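Local coordinates for probable outer membrane protein (Pseudomonas aeruginosa, PDB 3DWO) that belongs to the FadL family of outer membrane channels and probably carries long-chain fatty acids or similar hydrophobic compounds across the outer membrane, at residues N198-M203 against D248-L253; L253-I258 against L272-S277. All coordinates share one frame; numbering follows the deposited sequence.

Overall arrangement
Both contacts lie in the loop region at one end of the barrel, their centres about 10 Å apart, and neither is fully buried. Interaction 1 is mainly polar: it ties the start of strand 201-220 to the turn after strand 226-248, through backbone pairing and a weakly bonded aspartate. Interaction 2 is mainly apolar, with one bridging water but no direct hydrogen bond, and seats helix 253-259 on the segment leading into strand 275-281. Leu253, the first residue of the helix, is shared by both but touches across the contact in interaction 1 alone. The two meet where Met274 CE packs against Asp248 OD2, 3.4 Å away, and Ala201 packs on Thr254. The same detergent molecule touches both.

Interaction 1. Residues N198-M203 against D248-L253. With C8E ((hydroxyethyloxy)tri(ethyloxy)octane), chain C.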
loop_
_atom_site.group_PDB
_atom_site.type_symbol
_atom_site.label_atom_id
_atom_site.label_comp_id
_atom_site.label_asym_id
_atom_site.label_seq_id
_atom_site.Cartn_x
_atom_site.Cartn_y
_atom_site.Cartn_z
ATOM N N ASN A 198 1.871 33.432 0.569
ATOM C CA ASN A 198 1.578 34.472 1.547
ATOM C C ASN A 198 0.526 33.856 2.448
ATOM O O ASN A 198 0.654 33.880 3.669
ATOM C CB ASN A 198 1.036 35.729 0.877
ATOM C CG ASN A 198 2.134 36.590 0.312
ATOM O OD1 ASN A 198 2.964 36.122 -0.463
ATOM N ND2 ASN A 198 2.154 37.853 0.700
ATOM N N SER A 199 -0.516 33.296 1.840
ATOM C CA SER A 199 -1.545 32.613 2.603
ATOM C C SER A 199 -1.076 31.157 2.655
ATOM O O SER A 199 -0.475 30.658 1.696
ATOM C CB SER A 199 -2.905 32.701 1.897
ATOM O OG SER A 199 -2.847 32.153 0.590
ATOM N N SER A 200 -1.302 30.485 3.776
ATOM C CA SER A 200 -0.907 29.088 3.905
ATOM C C SER A 200 -1.552 28.439 5.117
ATOM O O SER A 200 -1.549 28.993 6.230
ATOM C CB SER A 200 0.616 28.937 4.007
ATOM O OG SER A 200 1.079 29.296 5.291
ATOM N N ALA A 201 -2.101 27.256 4.884
ATOM C CA ALA A 201 -2.756 26.492 5.927
ATOM C C ALA A 201 -2.546 25.015 5.611
ATOM O O ALA A 201 -2.511 24.619 4.442
ATOM C CB ALA A 201 -4.237 26.822 5.954
ATOM N N LEU A 202 -2.383 24.207 6.650
ATOM C CA LEU A 202 -2.193 22.783 6.452
ATOM C C LEU A 202 -3.544 22.086 6.464
ATOM O O LEU A 202 -4.264 22.099 7.473
ATOM C CB LEU A 202 -1.312 22.195 7.551
ATOM C CG LEU A 202 -0.999 20.702 7.379
ATOM C CD1 LEU A 202 -0.020 20.523 6.227
ATOM C CD2 LEU A 202 -0.412 20.138 8.666
ATOM N N MET A 203 -3.897 21.508 5.322
ATOM C CA MET A 203 -5.139 20.764 5.181
ATOM C C MET A 203 -4.849 19.374 5.749
ATOM O O MET A 203 -3.825 18.780 5.426
ATOM C CB MET A 203 -5.508 20.662 3.702
ATOM C CG MET A 203 -6.521 19.591 3.390
ATOM S SD MET A 203 -8.118 19.971 4.094
ATOM C CE MET A 203 -8.974 20.570 2.644
ATOM N N ASP A 248 -4.372 26.746 9.971
ATOM C CA ASP A 248 -3.793 27.960 9.405
ATOM C C ASP A 248 -2.648 28.538 10.232
ATOM O O ASP A 248 -2.703 28.556 11.459
ATOM C CB ASP A 248 -4.872 29.033 9.239
ATOM C CG ASP A 248 -5.537 29.404 10.559
ATOM O OD1 ASP A 248 -5.602 30.610 10.874
ATOM O OD2 ASP A 248 -5.999 28.490 11.276
ATOM N N HIS A 249 -1.610 29.000 9.542
ATOM C CA HIS A 249 -0.439 29.627 10.161
ATOM C C HIS A 249 -0.142 30.722 9.152
ATOM O O HIS A 249 0.956 30.846 8.589
ATOM C CB HIS A 249 0.710 28.620 10.296
ATOM C CG HIS A 249 0.890 27.731 9.105
ATOM N ND1 HIS A 249 1.909 27.907 8.191
ATOM C CD2 HIS A 249 0.205 26.634 8.699
ATOM C CE1 HIS A 249 1.848 26.955 7.278
ATOM N NE2 HIS A 249 0.823 26.169 7.562
ATOM N N ASP A 250 -1.187 31.518 8.970
ATOM C CA ASP A 250 -1.293 32.600 8.004
ATOM C C ASP A 250 -1.401 34.008 8.571
ATOM O O ASP A 250 -1.430 34.979 7.814
ATOM C CB ASP A 250 -2.566 32.346 7.195
ATOM C CG ASP A 250 -2.304 32.237 5.750
ATOM O OD1 ASP A 250 -3.222 31.828 5.018
ATOM O OD2 ASP A 250 -1.170 32.571 5.352
ATOM N N GLY A 251 -1.513 34.123 9.885
ATOM C CA GLY A 251 -1.687 35.438 10.461
ATOM C C GLY A 251 -3.155 35.794 10.265
ATOM O O GLY A 251 -3.533 36.964 10.268
ATOM N N GLY A 252 -3.986 34.773 10.063
ATOM C CA GLY A 252 -5.413 34.994 9.884
ATOM C C GLY A 252 -5.954 35.097 8.462
ATOM O O GLY A 252 -7.168 35.225 8.279
ATOM N N LEU A 253 -5.082 35.048 7.457
ATOM C CA LEU A 253 -5.525 35.152 6.064
ATOM C C LEU A 253 -6.507 34.073 5.656
ATOM O O LEU A 253 -7.589 34.368 5.156
ATOM C CB LEU A 253 -4.331 35.105 5.105
ATOM C CG LEU A 253 -3.400 36.318 5.113
ATOM C CD1 LEU A 253 -2.270 36.101 4.119
ATOM C CD2 LEU A 253 -4.188 37.572 4.757
HETATM C C1 C8E C . -8.863 21.418 -1.023
HETATM C C2 C8E C . -9.404 22.463 -1.875
HETATM C C3 C8E C . -9.108 23.814 -1.421
HETATM C C4 C8E C . -9.837 24.726 -2.287
HETATM C C5 C8E C . -9.384 26.103 -1.993
HETATM C C6 C8E C . -9.992 27.030 -2.913
HETATM C C7 C8E C . -9.627 28.292 -2.289
HETATM C C8 C8E C . -10.240 29.369 -3.075
HETATM O O9 C8E C . -10.116 30.767 -2.900
HETATM C C10 C8E C . -10.527 31.362 -1.686
HETATM C C11 C8E C . -10.283 32.822 -1.876
HETATM O O12 C8E C . -9.280 33.320 -0.983
HETATM C C13 C8E C . -8.854 34.672 -1.284
HETATM C C14 C8E C . -7.825 35.522 -0.484
HETATM O O15 C8E C . -6.900 35.193 0.600
HETATM C C16 C8E C . -7.530 35.385 1.877
HETATM C C17 C8E C . -7.370 36.791 2.482
HETATM O O18 C8E C . -8.339 37.378 3.376
HETATM C C19 C8E C . -9.358 38.139 2.673
HETATM C C20 C8E C . -10.739 38.540 3.307
HETATM O O21 C8E C . -11.815 38.884 2.426
HETATM O O HOH W 1 2.676 31.814 6.845
#
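The carbonyl oxygen of Ser200 is approached by two parts of His249. The backbone N of His249 gives it a long, weak but nearly straight hydrogen bond (3.3 Å, 173°), and the imidazole swings across until this oxygen stands 3.8 Å above the centre of one ring face. A first torsion of 41° sets CG between the backbone N and carbonyl carbon of His249, folding the ring back over the strand. The Ser200 hydroxyl stands above the plane on the same side, its OG 3.2 Å from CE1 of His249. Water 1 donates to His249 O at 2.6 Å and lies within weak bonding range of Ser200 OG. Here the antiparallel ladder between neighbouring barrel strands runs out into two extracellular loops. Ala201 and Asp248 form a non-hydrogen-bonded pair, with the CB atoms of Ala201 and Asp248 4.0 Å apart on the face that Thr254 covers. Asp250 points its carboxylate at the Ser200 amide, a weak and somewhat uncertain bond, while its OD1 also bonds Thr254 in the following helix. Leu253 reaches back across the turn, its CD1 lying 3.7 Å from the Asn198 carbonyl oxygen and its CD2 beside the detergent's ether chain.

Interaction 2. Residues L253-I258 against L272-S277; sequences LTEGAI and LRMGAS. With C8E ((hydroxyethyloxy)tri(ethyloxy)octane), chain C.
Flat groups stay at the margin where Glu255 meets Met274: neither the carboxylate of Glu255 nor the guanidinium of Arg273 lays a face or an edge on the partner segment. The aliphatic stem of Glu255 does the touching. With CG anti to the backbone N (chi1 -164°) and the chain extended beyond it, the stem crosses the Met274 side chain at about a right angle, Glu255 CG lying 4.0 Å from Met274 CG and the methyl CE resting against CB and CG of Glu255. The guanidinium of Arg273 turns instead to Asp271, with which its NE forms a salt bridge.

Met274 is bent at both chi2 and chi3, a fold that tucks its sulfur under the first turn of the helix. SD comes to 3.9 Å from Glu255 CA and presses closely on Ile258, 3.4 Å from CD1. Ile258 divides its branches: CD1 goes to the sulfur and to Leu272 CD2, at 4.2 Å, while CG2 sits over the backbone of Leu272 and Arg273, 3.8 Å from Arg273 CA. Below this layer, water 2 donates to both Ile258 O (2.7 Å) and Leu272 O (2.6 Å), bridging the end of the helix to the segment before the strand.

In Escherichia coli FadL, a 14-stranded barrel, helical extracellular loops form a hydrophobic groove that first takes up substrate; the detergent's position here is consistent with a similar site in this homologue. Its octyl chain passes Leu272 CD2, and C16 of its ether portion comes 3.3 Å from Ala257 CB. Leu179 of helix 179-184 also packs on Ala257.

With no direct hydrogen bond between the segments, the helix is held here by apolar fit and a single water bridge, so on this side its seating probably depends more on side-chain shape than on directional bonds.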
loop_
_atom_site.group_PDB
_atom_site.type_symbol
_atom_site.label_atom_id
_atom_site.label_comp_id
_atom_site.label_asym_id
_atom_site.label_seq_id
_atom_site.Cartn_x
_atom_site.Cartn_y
_atom_site.Cartn_z
ATOM N N LEU A 253 -5.082 35.048 7.457
ATOM C CA LEU A 253 -5.525 35.152 6.064
ATOM C C LEU A 253 -6.507 34.073 5.656
ATOM O O LEU A 253 -7.589 34.368 5.156
ATOM C CB LEU A 253 -4.331 35.105 5.105
ATOM C CG LEU A 253 -3.400 36.318 5.113
ATOM C CD1 LEU A 253 -2.270 36.101 4.119
ATOM C CD2 LEU A 253 -4.188 37.572 4.757
ATOM N N THR A 254 -6.123 32.818 5.861
ATOM C CA THR A 254 -6.972 31.701 5.487
ATOM C C THR A 254 -8.327 31.703 6.182
ATOM O O THR A 254 -9.358 31.579 5.524
ATOM C CB THR A 254 -6.263 30.356 5.750
ATOM O OG1 THR A 254 -5.160 30.227 4.851
ATOM C CG2 THR A 254 -7.213 29.188 5.521
ATOM N N GLU A 255 -8.335 31.857 7.502
ATOM C CA GLU A 255 -9.595 31.852 8.233
ATOM C C GLU A 255 -10.455 33.040 7.829
ATOM O O GLU A 255 -11.677 32.923 7.732
ATOM C CB GLU A 255 -9.346 31.875 9.747
ATOM C CG GLU A 255 -10.575 31.485 10.560
ATOM C CD GLU A 255 -10.266 31.203 12.035
ATOM O OE1 GLU A 255 -11.141 30.639 12.725
ATOM O OE2 GLU A 255 -9.165 31.541 12.512
ATOM N N GLY A 256 -9.818 34.189 7.606
ATOM C CA GLY A 256 -10.563 35.373 7.208
ATOM C C GLY A 256 -11.292 35.135 5.894
ATOM O O GLY A 256 -12.452 35.514 5.731
ATOM N N ALA A 257 -10.610 34.495 4.948
ATOM C CA ALA A 257 -11.208 34.201 3.649
ATOM C C ALA A 257 -12.353 33.211 3.802
ATOM O O ALA A 257 -13.449 33.417 3.277
ATOM C CB ALA A 257 -10.166 33.624 2.719
ATOM N N ILE A 258 -12.095 32.128 4.524
ATOM C CA ILE A 258 -13.108 31.110 4.717
ATOM C C ILE A 258 -14.327 31.655 5.442
ATOM O O ILE A 258 -15.455 31.456 4.994
ATOM C CB ILE A 258 -12.514 29.884 5.454
ATOM C CG1 ILE A 258 -11.693 29.068 4.452
ATOM C CG2 ILE A 258 -13.626 29.032 6.089
ATOM C CD1 ILE A 258 -10.855 27.986 5.067
ATOM N N LEU A 272 -16.048 25.153 1.346
ATOM C CA LEU A 272 -14.896 24.909 2.197
ATOM C C LEU A 272 -15.031 25.615 3.550
ATOM O O LEU A 272 -15.428 26.782 3.624
ATOM C CB LEU A 272 -13.621 25.375 1.491
ATOM C CG LEU A 272 -12.313 25.113 2.242
ATOM C CD1 LEU A 272 -12.066 23.604 2.306
ATOM C CD2 LEU A 272 -11.160 25.816 1.541
ATOM N N ARG A 273 -14.689 24.901 4.617
ATOM C CA ARG A 273 -14.773 25.447 5.969
ATOM C C ARG A 273 -13.460 25.190 6.701
ATOM O O ARG A 273 -12.553 24.561 6.149
ATOM C CB ARG A 273 -15.929 24.786 6.721
ATOM C CG ARG A 273 -17.269 24.891 5.998
ATOM C CD ARG A 273 -18.326 24.028 6.673
ATOM N NE ARG A 273 -19.602 24.060 5.965
ATOM C CZ ARG A 273 -20.671 23.345 6.313
ATOM N NH1 ARG A 273 -20.621 22.536 7.365
ATOM N NH2 ARG A 273 -21.793 23.439 5.608
ATOM N N MET A 274 -13.350 25.669 7.936
ATOM C CA MET A 274 -12.125 25.459 8.696
ATOM C C MET A 274 -12.046 24.012 9.165
ATOM O O MET A 274 -10.984 23.534 9.554
ATOM C CB MET A 274 -12.052 26.417 9.896
ATOM C CG MET A 274 -11.779 27.868 9.509
ATOM S SD MET A 274 -10.304 28.053 8.448
ATOM C CE MET A 274 -8.996 27.926 9.668
ATOM N N GLY A 275 -13.179 23.324 9.106
ATOM C CA GLY A 275 -13.251 21.933 9.514
ATOM C C GLY A 275 -14.644 21.381 9.258
ATOM O O GLY A 275 -15.621 22.111 9.367
ATOM N N ALA A 276 -14.744 20.102 8.911
ATOM C CA ALA A 276 -16.041 19.492 8.646
ATOM C C ALA A 276 -15.877 17.988 8.495
ATOM O O ALA A 276 -14.760 17.487 8.434
ATOM C CB ALA A 276 -16.647 20.083 7.368
ATOM N N SER A 277 -16.990 17.267 8.447
ATOM C CA SER A 277 -16.936 15.818 8.282
ATOM C C SER A 277 -16.496 15.577 6.836
ATOM O O SER A 277 -16.575 16.488 6.009
ATOM C CB SER A 277 -18.313 15.206 8.546
ATOM O OG SER A 277 -19.270 15.740 7.656
HETATM C C1 C8E C . -8.863 21.418 -1.023
HETATM C C2 C8E C . -9.404 22.463 -1.875
HETATM C C3 C8E C . -9.108 23.814 -1.421
HETATM C C4 C8E C . -9.837 24.726 -2.287
HETATM C C5 C8E C . -9.384 26.103 -1.993
HETATM C C6 C8E C . -9.992 27.030 -2.913
HETATM C C7 C8E C . -9.627 28.292 -2.289
HETATM C C8 C8E C . -10.240 29.369 -3.075
HETATM O O9 C8E C . -10.116 30.767 -2.900
HETATM C C10 C8E C . -10.527 31.362 -1.686
HETATM C C11 C8E C . -10.283 32.822 -1.876
HETATM O O12 C8E C . -9.280 33.320 -0.983
HETATM C C13 C8E C . -8.854 34.672 -1.284
HETATM C C14 C8E C . -7.825 35.522 -0.484
HETATM O O15 C8E C . -6.900 35.193 0.600
HETATM C C16 C8E C . -7.530 35.385 1.877
HETATM C C17 C8E C . -7.370 36.791 2.482
HETATM O O18 C8E C . -8.339 37.378 3.376
HETATM C C19 C8E C . -9.358 38.139 2.673
HETATM C C20 C8E C . -10.739 38.540 3.307
HETATM O O21 C8E C . -11.815 38.884 2.426
HETATM O O HOH W 2 -15.929 29.336 3.348
#